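Side-chain contacts in branched-chain alpha-ketoacid decarboxylase (Lactococcus lactis, PDB 2VBF), which probably decarboxylates branched-chain and aromatic alpha-keto acids to aldehydes, using thiamine diphosphate and a magnesium ion as cofactors: residues L52-Q57 with D190-K195; Y77-Y82 with K87-L92; T311-H316 with G562-E567; I328-I333 with V337-D342; R516-I521 with M532-A537. All coordinates share one frame; numbering follows the deposited sequence.

The five contacts sample all three parts of the chain. Contacts 1 and 2 belong to the N-terminal cofactor-binding region: contact 2 falls within the stretch of chain that contact 1 brackets, and the two touch where Leu55 CG meets Leu92 CD2 at 3.7 Å. Contact 4 is a hairpin at the edge of the central domain's mixed sheet, and contact 5 lies at the edge of the C-terminal parallel sheet; their centres are 47 Å apart, on opposite sides of the chain's centre. Contact 3 spans both in sequence, bringing the C-terminal helix 556-568 back to a loop of the central domain, so the end of the chain ties itself to its middle.

Contact 1 of 5, residues L52-Q57 with D190-K195; sequences LQFLDQ and DVAAAK
The methyl group of Ala192 faces helix 52-60 and overlaps two side chains there, Phe54 and Gln57. Its CB lies 4.3 Å from Phe54 CB, while the aromatic ring itself stands obliquely to the methyl. Phe54 has its ring carbon opposite the backbone nitrogen (chi1 178°), which carries the ring past Ala192 into an apolar pocket made by Leu31 and Leu32 of helix 27-37, Leu187 of strand 183-188 and Leu92 of strand 89-94. A large flat hydrocarbon is well matched to that buried place, and a small alanine to the point where the two backbones draw near, with the CA atoms of Phe54 and Ala192 6.2 Å apart.

Gln57, one helical turn further on, lays its amide beside the alanine: Gln57 OE1 is 4.0 Å from Ala192 CB, and Gln57 NE2 stays 3.9 Å from Ala192 O, too far to bond. Glutamine is long enough for its amide to cross to Ala192 from a partly exposed position and still make a weak hydrogen bond to Thr26 OG1. The Gln57 side chain also touches Asp29 and Leu32. Since the backbone of Ala192 is bonded to Gly28, both sides are linked to residues at or just before the start of helix 27-37. Asp56 serves a different surface: its carboxylate is bonded by His489, Gln493 and Tyr495 of the second subunit.

No hydrogen bond or charge pair crosses between the two segments. Their union therefore rests on shape and on burial of a few carbon atoms, with little directional demand.

Contact 2 of 5, residues Y77-Y82 with K87-L92; sequences YMADGY and KAAAFL
The phenol oxygen of Tyr82 is gripped twice, by Glu42 OE1 and by the backbone N of Glu41, and these bonds fix the far end of a ring whose flank meets strand 89-94. Tyr82 CD2 comes to 3.3 Å from Ala88 O, which lies at the ring's edge and near its plane. The carbonyl oxygen is buried here and finds no hydrogen-bond donor; the weakly positive C-H edge is probably a tolerable neighbour for it. The same CD2 touches Ala89 CB at 3.7 Å. A chi1 of -173°, which turns the ring away from the backbone N of Tyr82, lets it extend from the helix to the strand.

Two alanines make the closest approach of the main chains. Ala89 CB presses on Ala79 O at 3.1 Å, and the two methyls stand 4.2 Å apart; side chains no larger than CH3 let the axes of helix segment 77-82 and strand segment 89-92 approach to 7.3 Å. Phe91 CD2 is 3.6 Å from Ala79 CB, and the methyl lies obliquely to the ring. What places CD2 there is a chi1 of 73°, with CG between the backbone N and the carbonyl carbon; the broad ring also touches Ala102 and Leu106 of helix 97-111.

Lys87, with positive phi, turns the chain out of helix 72-86 and into the strand, segments 77-82 and 89-92 running nearly antiparallel at 166°. The pair closes a beta-alpha-beta crossover from strand 65-68; strand 89-94 lies between strands 42-45 and 116-122 of the parallel sheet, and helix 430-440 packs on Met78 and Tyr82.

Contact 3 of 5, residues T311-H316 with G562-E567; sequences TGAFTH and GKLFAE
Ala313 and Leu564 meet where a loop of the central domain, between strands 298-302 and 323-326, receives the C-terminal helix 556-568. Within the loop, Gly312 to Phe314 form one turn of left-handed helical backbone: all three have positive phi, and Thr315 N bonds back to Thr311 O at 2.9 Å. Glycine enters such a conformation readily, and the small alanine that follows turns its methyl to the helix.

The tight part is small and mostly apolar. Ala313 CB sits 3.8 Å from Leu564 CB, and Leu564 CD1 packs on Gly312 O at 3.6 Å. Because chi1 of Leu564 is -61°, placing CG opposite the carbonyl carbon, the branched hydrocarbon end slides past the alanine towards the glycine carbonyl and fits this overlap. Met561 adds further cover to Ala313.

On the looser side, Thr315 and the exposed Glu567 set out toward the opposing segment but make no contact; the Thr315 side chain stays 5.3 Å off, from its CG2 to Leu564 CD1. Another flank belongs to the dimer: Phe314 packs on Phe133 of the second subunit, and the ring of Phe565 meets that of His135 of the same subunit.

Threonine occupies both ends of the turn, where its hydroxyl can bond to the main chain. Thr315 OG1 accepts from Lys283 N, and in the ST motif at the start Phe314 N donates to Thr311 OG1 at 2.8 Å, with a bent N-H...O angle of 135°.

Contact 4 of 5, residues I328-I333 with V337-D342; sequences IDEGII and VVEDFD
Gly331 and Val338 form the hydrogen-bonded pair of a beta hairpin, strands 331-333 and 336-338, that ends the mixed sheet of the central domain. Two nearly straight bonds join them: Gly331 N to Val338 O at 2.9 Å and 172°, and Val338 N to Gly331 O at 2.9 Å and 173°. Gly331 O is also approached by Val337 CA, a CA-H...O contact. The next pair, Ile332 with Val337, is non-hydrogen-bonded and sends its side chains to the other face, where they lie side by side; Ile332 CD1 is pressed to 3.3 Å from Val337 CG2, a tight fit. Both are beta-branched, a shape readily accommodated in extended strands.

Glycine is needed at 331 because a ring edge and a methyl crowd in on the face where a side chain would stand. Phe341 holds CG between its backbone N and carbonyl carbon (chi1 75°), which brings the ring edge to Gly331: Phe341 CE2 comes to 3.3 Å from Gly331 N, near the ring plane. Val338 CG2 lies close by. At the exposed side of the hairpin, Glu330 OE1 and Glu339 OE2 are 4.3 Å apart, like charges that might raise each other's pKa slightly.

Further out, Phe341 is set by helix 212-227, through Thr213, Glu214 and Ile217, and by Val346 of helix 343-348, its rigid ring wedged between hairpin and helices. Asp342 is the N-cap of helix 343-348, its OD2 receiving the N-H of Ala345. Between the segments' ends, over one face of the Phe341 ring, lies a water with more acceptors in reach than protons; its oxygen is 2.8 Å from Ile328 O and 3.1 Å from Phe341 O.

Contact 5 of 5, residues R516-I521 with M532-A537; sequences RVVSKI and MKEAQA
Lys520 and Glu534 form a salt bridge within a beta-alpha-beta unit, strand 517-522, helix 525-537 and strand 542-548, of the C-terminal parallel sheet. The ionic part carries almost the whole contact. Lys520 NZ donates to Glu534 OE2 at 3.0 Å, and the oxygen receives it on its syn lone pair, the side of the other oxygen. A weak second bond runs from Lys520 NZ to Glu534 OE1 at 3.4 Å, so the ammonium straddles the carboxylate unevenly. Long side chains are required at both positions, because even the nearest pair of CA atoms, those of Val518 and Ala535, is 8.5 Å apart.

The two chains come from opposite directions. Glu534 is extended throughout, its CG turned fully away from the backbone N (chi1 -179°), and projects its carboxylate straight off the helix; Lys520 instead bends at chi2 (-74°) before running out to meet it.

Van der Waals contact across the segments is slight. Val518 adds only a long approach, CG1 to Glu534 OE2 at 4.4 Å; its side chain also touches Tyr543 and Arg541. Ala535, small enough to lie close against the sheet, packs on Tyr543 and Ile473 and so seats the helix on neighbouring strands.

Backbone hydrogen bonds hold the strand that carries Lys520: strand 517-522, outermost in its sheet, is joined to strand 542-548, with Val518 bonded to Met542 and Trp544, and Lys520 to Trp544 and Glu546. The bridge adds a surface tie between strand and helix, in which Lys520 CE also lies 3.3 Å from both Glu534 OE1 and Glu534 OE2.

Contact 1 of 5, residues L52-Q57 with D190-K195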
# COMPACT_ATOMS: atom_id res chain seq x y z
N LEU A 52 -12.72 1.90 16.23
CA LEU A 52 -12.70 3.10 17.07
C LEU A 52 -12.90 2.81 18.55
O LEU A 52 -12.26 3.44 19.38
CB LEU A 52 -13.73 4.13 16.58
CG LEU A 52 -13.51 4.68 15.16
CD1 LEU A 52 -14.58 5.71 14.83
CD2 LEU A 52 -12.12 5.26 14.95
N GLN A 53 -13.77 1.85 18.88
CA GLN A 53 -14.03 1.49 20.27
C GLN A 53 -12.76 0.92 20.92
O GLN A 53 -12.42 1.26 22.05
CB GLN A 53 -15.21 0.51 20.36
CG GLN A 53 -16.61 1.11 20.09
CD GLN A 53 -16.87 1.43 18.62
OE1 GLN A 53 -16.04 2.05 17.96
NE2 GLN A 53 -18.02 1.01 18.11
N PHE A 54 -12.06 0.04 20.20
CA PHE A 54 -10.80 -0.50 20.68
C PHE A 54 -9.76 0.62 20.79
O PHE A 54 -8.98 0.66 21.73
CB PHE A 54 -10.31 -1.63 19.78
CG PHE A 54 -8.97 -2.21 20.18
CD1 PHE A 54 -8.79 -2.78 21.44
CD2 PHE A 54 -7.89 -2.19 19.30
CE1 PHE A 54 -7.57 -3.30 21.81
CE2 PHE A 54 -6.68 -2.71 19.67
CZ PHE A 54 -6.50 -3.27 20.92
N LEU A 55 -9.75 1.54 19.82
CA LEU A 55 -8.88 2.72 19.88
C LEU A 55 -9.06 3.51 21.18
O LEU A 55 -8.07 3.91 21.80
CB LEU A 55 -9.06 3.64 18.67
CG LEU A 55 -7.93 3.61 17.65
CD1 LEU A 55 -8.31 4.42 16.41
CD2 LEU A 55 -6.63 4.11 18.25
N ASP A 56 -10.30 3.69 21.61
CA ASP A 56 -10.58 4.38 22.87
C ASP A 56 -9.79 3.72 24.00
O ASP A 56 -9.26 4.40 24.87
CB ASP A 56 -12.06 4.34 23.22
CG ASP A 56 -12.92 5.19 22.30
OD1 ASP A 56 -12.41 6.16 21.70
OD2 ASP A 56 -14.12 4.89 22.20
N GLN A 57 -9.73 2.39 23.97
CA GLN A 57 -9.03 1.63 25.02
C GLN A 57 -7.54 1.87 24.98
O GLN A 57 -6.89 1.94 26.04
CB GLN A 57 -9.35 0.13 24.91
CG GLN A 57 -10.83 -0.15 25.05
CD GLN A 57 -11.18 -1.62 24.93
OE1 GLN A 57 -11.02 -2.22 23.87
NE2 GLN A 57 -11.70 -2.20 26.01
N ASP A 190 -17.79 -5.76 18.73
CA ASP A 190 -18.45 -6.27 19.94
C ASP A 190 -17.53 -7.17 20.78
O ASP A 190 -17.72 -7.31 21.99
CB ASP A 190 -19.75 -7.03 19.59
CG ASP A 190 -19.52 -8.21 18.68
OD1 ASP A 190 -20.03 -9.32 19.00
OD2 ASP A 190 -18.82 -8.04 17.65
N VAL A 191 -16.54 -7.80 20.15
CA VAL A 191 -15.67 -8.72 20.88
C VAL A 191 -14.70 -7.97 21.80
O VAL A 191 -14.45 -8.41 22.93
CB VAL A 191 -14.93 -9.67 19.91
CG1 VAL A 191 -13.90 -10.50 20.66
CG2 VAL A 191 -15.95 -10.57 19.19
N ALA A 192 -14.19 -6.83 21.35
CA ALA A 192 -13.27 -6.01 22.14
C ALA A 192 -13.89 -5.55 23.46
O ALA A 192 -13.21 -5.44 24.47
CB ALA A 192 -12.80 -4.81 21.33
N ALA A 193 -15.20 -5.28 23.41
CA ALA A 193 -15.97 -4.85 24.59
C ALA A 193 -16.45 -6.00 25.48
O ALA A 193 -16.97 -5.76 26.57
CB ALA A 193 -17.15 -4.00 24.14
N ALA A 194 -16.30 -7.25 25.01
CA ALA A 194 -16.79 -8.41 25.75
C ALA A 194 -15.98 -8.61 27.02
O ALA A 194 -14.81 -8.24 27.09
CB ALA A 194 -16.73 -9.66 24.89
N LYS A 195 -16.62 -9.19 28.02
CA LYS A 195 -15.99 -9.44 29.31
C LYS A 195 -14.82 -10.41 29.19
O LYS A 195 -14.84 -11.31 28.35
CB LYS A 195 -17.03 -10.03 30.28
CG LYS A 195 -16.61 -10.04 31.73

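Contact 2 of 5, residues Y77-Y82 with K87-L92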
# COMPACT_ATOMS: atom_id res chain seq x y z
N TYR A 77 5.28 -0.60 7.88
CA TYR A 77 6.71 -0.35 7.81
C TYR A 77 7.24 0.17 9.15
O TYR A 77 8.32 -0.21 9.61
CB TYR A 77 7.01 0.68 6.72
CG TYR A 77 6.85 0.25 5.27
CD1 TYR A 77 6.94 -1.09 4.87
CD2 TYR A 77 6.68 1.22 4.28
CE1 TYR A 77 6.86 -1.44 3.51
CE2 TYR A 77 6.58 0.88 2.94
CZ TYR A 77 6.67 -0.44 2.56
OH TYR A 77 6.59 -0.76 1.22
N MET A 78 6.49 1.09 9.73
CA MET A 78 6.88 1.71 11.00
C MET A 78 6.93 0.70 12.13
O MET A 78 7.89 0.69 12.90
CB MET A 78 5.93 2.85 11.37
CG MET A 78 6.45 3.73 12.50
SD MET A 78 5.62 5.35 12.65
CE MET A 78 6.11 6.10 11.11
N ALA A 79 5.91 -0.15 12.19
CA ALA A 79 5.86 -1.25 13.17
C ALA A 79 7.04 -2.22 13.01
O ALA A 79 7.65 -2.66 13.99
CB ALA A 79 4.53 -1.98 13.07
N ASP A 80 7.41 -2.51 11.76
CA ASP A 80 8.57 -3.34 11.47
C ASP A 80 9.87 -2.71 12.04
O ASP A 80 10.59 -3.35 12.79
CB ASP A 80 8.64 -3.60 9.96
CG ASP A 80 9.77 -4.49 9.53
OD1 ASP A 80 10.94 -4.20 9.84
OD2 ASP A 80 9.48 -5.47 8.80
N GLY A 81 10.15 -1.45 11.71
CA GLY A 81 11.29 -0.74 12.30
C GLY A 81 11.29 -0.74 13.82
O GLY A 81 12.32 -0.96 14.46
N TYR A 82 10.13 -0.48 14.41
CA TYR A 82 9.99 -0.51 15.86
C TYR A 82 10.35 -1.90 16.40
O TYR A 82 11.06 -2.01 17.40
CB TYR A 82 8.56 -0.14 16.22
CG TYR A 82 8.22 0.04 17.69
CD1 TYR A 82 8.21 1.29 18.27
CD2 TYR A 82 7.83 -1.04 18.47
CE1 TYR A 82 7.84 1.48 19.61
CE2 TYR A 82 7.46 -0.88 19.80
CZ TYR A 82 7.47 0.39 20.37
OH TYR A 82 7.09 0.56 21.71
N LYS A 87 12.00 -5.11 19.75
CA LYS A 87 11.95 -6.58 19.74
C LYS A 87 10.51 -7.14 19.87
O LYS A 87 10.30 -8.35 20.06
CB LYS A 87 12.94 -7.19 20.77
CG LYS A 87 14.37 -6.64 20.65
CD LYS A 87 14.95 -6.81 19.23
CE LYS A 87 16.35 -6.24 19.11
NZ LYS A 87 16.91 -6.49 17.77
N ALA A 88 9.55 -6.24 19.73
CA ALA A 88 8.14 -6.57 19.52
C ALA A 88 7.46 -5.31 19.01
O ALA A 88 7.91 -4.20 19.30
CB ALA A 88 7.48 -7.07 20.82
N ALA A 89 6.37 -5.47 18.26
CA ALA A 89 5.60 -4.31 17.79
C ALA A 89 4.15 -4.66 17.51
O ALA A 89 3.80 -5.83 17.36
CB ALA A 89 6.24 -3.72 16.55
N ALA A 90 3.31 -3.64 17.44
CA ALA A 90 1.92 -3.78 17.04
C ALA A 90 1.41 -2.59 16.23
O ALA A 90 1.79 -1.43 16.46
CB ALA A 90 1.02 -4.01 18.27
N PHE A 91 0.57 -2.89 15.25
CA PHE A 91 -0.20 -1.84 14.58
C PHE A 91 -1.64 -2.30 14.35
O PHE A 91 -1.94 -3.48 14.37
CB PHE A 91 0.49 -1.34 13.30
CG PHE A 91 0.46 -2.30 12.14
CD1 PHE A 91 -0.43 -2.11 11.09
CD2 PHE A 91 1.36 -3.35 12.06
CE1 PHE A 91 -0.46 -2.99 10.01
CE2 PHE A 91 1.36 -4.23 10.98
CZ PHE A 91 0.44 -4.04 9.96
N LEU A 92 -2.52 -1.31 14.19
CA LEU A 92 -3.96 -1.49 14.13
C LEU A 92 -4.48 -0.97 12.80
O LEU A 92 -4.20 0.18 12.42
CB LEU A 92 -4.61 -0.70 15.27
CG LEU A 92 -6.14 -0.66 15.34
CD1 LEU A 92 -6.75 -2.05 15.54
CD2 LEU A 92 -6.61 0.33 16.43

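Contact 3 of 5, residues T311-H316 with G562-E567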
# COMPACT_ATOMS: atom_id res chain seq x y z
N THR A 311 25.02 -12.04 -0.78
CA THR A 311 26.08 -12.99 -1.14
C THR A 311 26.80 -12.64 -2.46
O THR A 311 27.43 -13.50 -3.07
CB THR A 311 25.54 -14.45 -1.23
OG1 THR A 311 24.55 -14.55 -2.26
CG2 THR A 311 24.96 -14.88 0.11
N GLY A 312 26.71 -11.37 -2.88
CA GLY A 312 27.29 -10.94 -4.15
C GLY A 312 26.74 -11.77 -5.30
O GLY A 312 27.50 -12.23 -6.16
N ALA A 313 25.42 -11.97 -5.29
CA ALA A 313 24.69 -12.81 -6.26
C ALA A 313 25.15 -14.27 -6.23
O ALA A 313 25.47 -14.87 -7.27
CB ALA A 313 24.79 -12.22 -7.69
N PHE A 314 25.16 -14.83 -5.02
CA PHE A 314 25.44 -16.24 -4.78
C PHE A 314 26.87 -16.63 -5.18
O PHE A 314 27.10 -17.73 -5.67
CB PHE A 314 24.42 -17.12 -5.50
CG PHE A 314 22.98 -16.76 -5.18
CD1 PHE A 314 22.47 -16.93 -3.91
CD2 PHE A 314 22.14 -16.26 -6.17
CE1 PHE A 314 21.14 -16.63 -3.62
CE2 PHE A 314 20.80 -15.96 -5.88
CZ PHE A 314 20.32 -16.13 -4.60
N THR A 315 27.83 -15.73 -4.93
CA THR A 315 29.25 -16.00 -5.21
C THR A 315 30.04 -16.30 -3.92
O THR A 315 31.27 -16.20 -3.91
CB THR A 315 29.91 -14.83 -5.95
OG1 THR A 315 29.74 -13.61 -5.22
CG2 THR A 315 29.30 -14.66 -7.36
N HIS A 316 29.33 -16.66 -2.86
CA HIS A 316 29.92 -17.11 -1.59
C HIS A 316 30.55 -18.49 -1.72
O HIS A 316 30.20 -19.27 -2.62
CB HIS A 316 28.86 -17.13 -0.49
CG HIS A 316 27.68 -18.00 -0.79
ND1 HIS A 316 26.79 -17.72 -1.80
CD2 HIS A 316 27.25 -19.16 -0.23
CE1 HIS A 316 25.86 -18.66 -1.85
NE2 HIS A 316 26.12 -19.54 -0.90
N GLY A 562 25.08 -4.15 -9.61
CA GLY A 562 24.13 -3.80 -10.67
C GLY A 562 24.24 -4.75 -11.85
O GLY A 562 23.23 -5.21 -12.39
N LYS A 563 25.49 -5.06 -12.22
CA LYS A 563 25.75 -5.94 -13.36
C LYS A 563 25.40 -7.39 -13.03
O LYS A 563 24.99 -8.15 -13.91
CB LYS A 563 27.21 -5.78 -13.81
CG LYS A 563 27.56 -4.35 -14.26
CD LYS A 563 26.77 -3.93 -15.50
CE LYS A 563 26.98 -2.47 -15.90
NZ LYS A 563 25.89 -1.56 -15.41
N LEU A 564 25.53 -7.77 -11.76
CA LEU A 564 25.19 -9.12 -11.33
C LEU A 564 23.68 -9.31 -11.27
O LEU A 564 23.19 -10.40 -11.61
CB LEU A 564 25.84 -9.44 -9.98
CG LEU A 564 27.38 -9.40 -10.00
CD1 LEU A 564 27.96 -9.68 -8.62
CD2 LEU A 564 27.91 -10.39 -11.03
N PHE A 565 22.94 -8.29 -10.83
CA PHE A 565 21.48 -8.32 -10.92
C PHE A 565 21.03 -8.46 -12.38
O PHE A 565 20.14 -9.24 -12.70
CB PHE A 565 20.84 -7.06 -10.33
CG PHE A 565 20.80 -7.00 -8.82
CD1 PHE A 565 20.23 -8.04 -8.07
CD2 PHE A 565 21.25 -5.87 -8.15
CE1 PHE A 565 20.18 -7.96 -6.67
CE2 PHE A 565 21.19 -5.79 -6.76
CZ PHE A 565 20.66 -6.84 -6.02
N ALA A 566 21.67 -7.69 -13.27
CA ALA A 566 21.35 -7.72 -14.69
C ALA A 566 21.54 -9.13 -15.25
O ALA A 566 20.70 -9.64 -16.01
CB ALA A 566 22.24 -6.74 -15.46
N GLU A 567 22.62 -9.78 -14.84
CA GLU A 567 22.97 -11.12 -15.28
C GLU A 567 21.96 -12.16 -14.77
O GLU A 567 21.60 -13.10 -15.48
CB GLU A 567 24.38 -11.44 -14.79
CG GLU A 567 24.97 -12.75 -15.23
CD GLU A 567 26.47 -12.80 -14.93
OE1 GLU A 567 26.84 -12.98 -13.75
OE2 GLU A 567 27.26 -12.62 -15.89

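Contact 4 of 5, residues I328-I333 with V337-D342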
# COMPACT_ATOMS: atom_id res chain seq x y z
N ILE A 328 16.34 -20.48 13.07
CA ILE A 328 15.07 -20.68 13.78
C ILE A 328 14.43 -22.01 13.38
O ILE A 328 13.98 -22.77 14.25
CB ILE A 328 14.08 -19.52 13.52
CG1 ILE A 328 14.65 -18.21 14.07
CG2 ILE A 328 12.72 -19.82 14.17
CD1 ILE A 328 13.94 -16.95 13.58
N ASP A 329 14.42 -22.33 12.09
CA ASP A 329 13.65 -23.48 11.58
C ASP A 329 14.43 -24.79 11.59
O ASP A 329 13.84 -25.87 11.63
CB ASP A 329 13.15 -23.22 10.16
CG ASP A 329 11.98 -22.25 10.12
OD1 ASP A 329 11.44 -21.89 11.19
OD2 ASP A 329 11.61 -21.85 8.99
N GLU A 330 15.76 -24.71 11.55
CA GLU A 330 16.57 -25.92 11.49
C GLU A 330 18.03 -25.62 11.74
O GLU A 330 18.46 -24.46 11.73
CB GLU A 330 16.40 -26.64 10.15
CG GLU A 330 17.02 -25.95 8.97
CD GLU A 330 16.89 -26.71 7.67
OE1 GLU A 330 16.04 -27.62 7.55
OE2 GLU A 330 17.64 -26.37 6.74
N GLY A 331 18.79 -26.68 11.99
CA GLY A 331 20.23 -26.61 12.14
C GLY A 331 20.85 -27.64 11.22
O GLY A 331 20.18 -28.61 10.85
N ILE A 332 22.09 -27.40 10.80
CA ILE A 332 22.84 -28.34 9.98
C ILE A 332 24.19 -28.52 10.65
O ILE A 332 25.00 -27.59 10.69
CB ILE A 332 23.06 -27.86 8.52
CG1 ILE A 332 21.79 -27.27 7.90
CG2 ILE A 332 23.58 -29.01 7.65
CD1 ILE A 332 20.75 -28.26 7.56
N ILE A 333 24.41 -29.72 11.20
CA ILE A 333 25.62 -30.03 11.97
C ILE A 333 26.50 -30.89 11.07
O ILE A 333 26.29 -32.10 10.96
CB ILE A 333 25.32 -30.80 13.28
CG1 ILE A 333 24.21 -30.12 14.08
CG2 ILE A 333 26.57 -30.94 14.13
CD1 ILE A 333 22.84 -30.46 13.61
N VAL A 337 21.02 -32.65 9.11
CA VAL A 337 19.93 -31.72 9.37
C VAL A 337 19.23 -32.11 10.66
O VAL A 337 18.92 -33.29 10.88
CB VAL A 337 18.89 -31.69 8.22
CG1 VAL A 337 17.75 -30.73 8.55
CG2 VAL A 337 19.55 -31.30 6.91
N VAL A 338 18.99 -31.12 11.52
CA VAL A 338 18.24 -31.31 12.75
C VAL A 338 17.16 -30.24 12.86
O VAL A 338 17.33 -29.12 12.37
CB VAL A 338 19.15 -31.26 14.00
CG1 VAL A 338 20.20 -32.36 13.94
CG2 VAL A 338 19.82 -29.90 14.13
N GLU A 339 16.04 -30.61 13.47
CA GLU A 339 14.93 -29.67 13.69
C GLU A 339 14.49 -29.57 15.16
O GLU A 339 13.83 -28.61 15.54
CB GLU A 339 13.74 -30.06 12.80
CG GLU A 339 14.03 -30.02 11.29
CD GLU A 339 12.79 -30.28 10.43
OE1 GLU A 339 11.74 -30.67 10.98
OE2 GLU A 339 12.87 -30.09 9.20
N ASP A 340 14.87 -30.56 15.98
CA ASP A 340 14.37 -30.67 17.35
C ASP A 340 15.17 -29.85 18.37
O ASP A 340 15.71 -30.39 19.34
CB ASP A 340 14.28 -32.15 17.77
CG ASP A 340 15.63 -32.88 17.74
OD1 ASP A 340 16.49 -32.53 16.89
OD2 ASP A 340 15.82 -33.81 18.55
N PHE A 341 15.23 -28.54 18.16
CA PHE A 341 15.94 -27.65 19.08
C PHE A 341 15.35 -26.24 19.02
O PHE A 341 14.74 -25.86 18.02
CB PHE A 341 17.42 -27.58 18.70
CG PHE A 341 17.68 -26.76 17.47
CD1 PHE A 341 18.04 -25.43 17.58
CD2 PHE A 341 17.51 -27.32 16.22
CE1 PHE A 341 18.24 -24.66 16.44
CE2 PHE A 341 17.71 -26.57 15.09
CZ PHE A 341 18.08 -25.23 15.20
N ASP A 342 15.56 -25.48 20.09
CA ASP A 342 15.21 -24.06 20.12
C ASP A 342 16.44 -23.18 19.86
O ASP A 342 17.41 -23.21 20.62
CB ASP A 342 14.58 -23.67 21.46
CG ASP A 342 14.10 -22.23 21.48
OD1 ASP A 342 13.06 -21.93 20.86
OD2 ASP A 342 14.77 -21.39 22.12
O HOH W 1 13.90 -25.47 15.07

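Contact 5 of 5, residues R516-I521 with M532-A537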
# COMPACT_ATOMS: atom_id res chain seq x y z
N ARG A 516 11.80 22.99 15.11
CA ARG A 516 11.52 21.54 15.12
C ARG A 516 12.40 20.82 14.10
O ARG A 516 13.12 19.87 14.43
CB ARG A 516 10.03 21.31 14.82
CG ARG A 516 9.61 19.84 14.62
CD ARG A 516 9.17 19.17 15.92
NE ARG A 516 10.21 19.28 16.96
CZ ARG A 516 11.25 18.46 17.11
NH1 ARG A 516 11.45 17.42 16.30
NH2 ARG A 516 12.11 18.68 18.09
N VAL A 517 12.34 21.28 12.86
CA VAL A 517 13.14 20.71 11.77
C VAL A 517 14.06 21.75 11.15
O VAL A 517 13.61 22.85 10.80
CB VAL A 517 12.25 20.15 10.64
CG1 VAL A 517 13.11 19.39 9.62
CG2 VAL A 517 11.16 19.26 11.22
N VAL A 518 15.33 21.39 11.02
CA VAL A 518 16.31 22.17 10.27
C VAL A 518 16.53 21.53 8.90
O VAL A 518 16.97 20.37 8.80
CB VAL A 518 17.65 22.25 11.01
CG1 VAL A 518 18.64 23.08 10.21
CG2 VAL A 518 17.45 22.83 12.41
N SER A 519 16.24 22.29 7.85
CA SER A 519 16.37 21.79 6.47
C SER A 519 17.55 22.42 5.74
O SER A 519 17.82 23.61 5.91
CB SER A 519 15.07 22.02 5.71
OG SER A 519 14.00 21.37 6.37
N LYS A 520 18.23 21.61 4.93
CA LYS A 520 19.47 21.98 4.26
C LYS A 520 19.53 21.41 2.85
O LYS A 520 18.97 20.35 2.60
CB LYS A 520 20.68 21.41 5.01
CG LYS A 520 20.79 21.77 6.47
CD LYS A 520 21.21 23.21 6.65
CE LYS A 520 21.56 23.48 8.11
NZ LYS A 520 22.01 24.89 8.29
N ILE A 521 20.26 22.08 1.96
CA ILE A 521 20.69 21.50 0.69
C ILE A 521 22.23 21.44 0.66
O ILE A 521 22.89 22.44 0.91
CB ILE A 521 20.19 22.28 -0.54
CG1 ILE A 521 18.66 22.33 -0.57
CG2 ILE A 521 20.70 21.64 -1.82
CD1 ILE A 521 18.08 22.98 -1.84
N MET A 532 26.57 17.78 8.79
CA MET A 532 26.59 16.56 9.60
C MET A 532 26.98 16.85 11.05
O MET A 532 26.34 16.36 11.97
CB MET A 532 27.54 15.53 9.00
CG MET A 532 27.84 14.38 9.92
SD MET A 532 26.43 13.29 10.18
CE MET A 532 26.89 12.10 8.93
N LYS A 533 28.03 17.64 11.24
CA LYS A 533 28.50 17.98 12.59
C LYS A 533 27.47 18.83 13.33
O LYS A 533 27.21 18.62 14.52
CB LYS A 533 29.82 18.75 12.50
CG LYS A 533 30.99 17.90 12.07
CD LYS A 533 32.25 18.74 12.01
CE LYS A 533 33.49 17.87 11.89
NZ LYS A 533 34.74 18.71 11.87
N GLU A 534 26.89 19.78 12.60
CA GLU A 534 25.82 20.65 13.10
C GLU A 534 24.66 19.78 13.58
O GLU A 534 24.18 19.93 14.71
CB GLU A 534 25.39 21.59 11.96
CG GLU A 534 24.28 22.59 12.26
CD GLU A 534 23.79 23.32 11.00
OE1 GLU A 534 24.34 23.07 9.91
OE2 GLU A 534 22.84 24.12 11.11
N ALA A 535 24.23 18.86 12.72
CA ALA A 535 23.12 17.94 13.04
C ALA A 535 23.44 17.09 14.27
O ALA A 535 22.64 17.05 15.22
CB ALA A 535 22.81 17.04 11.83
N GLN A 536 24.60 16.44 14.26
CA GLN A 536 25.02 15.58 15.38
C GLN A 536 25.08 16.31 16.72
O GLN A 536 24.73 15.76 17.76
CB GLN A 536 26.38 14.96 15.09
CG GLN A 536 26.34 13.93 14.00
CD GLN A 536 25.81 12.61 14.47
OE1 GLN A 536 24.96 12.54 15.37
NE2 GLN A 536 26.30 11.53 13.87
N ALA A 537 25.55 17.55 16.69
CA ALA A 537 25.64 18.39 17.90
C ALA A 537 24.27 18.74 18.46
O ALA A 537 24.07 18.73 19.67
CB ALA A 537 26.43 19.66 17.59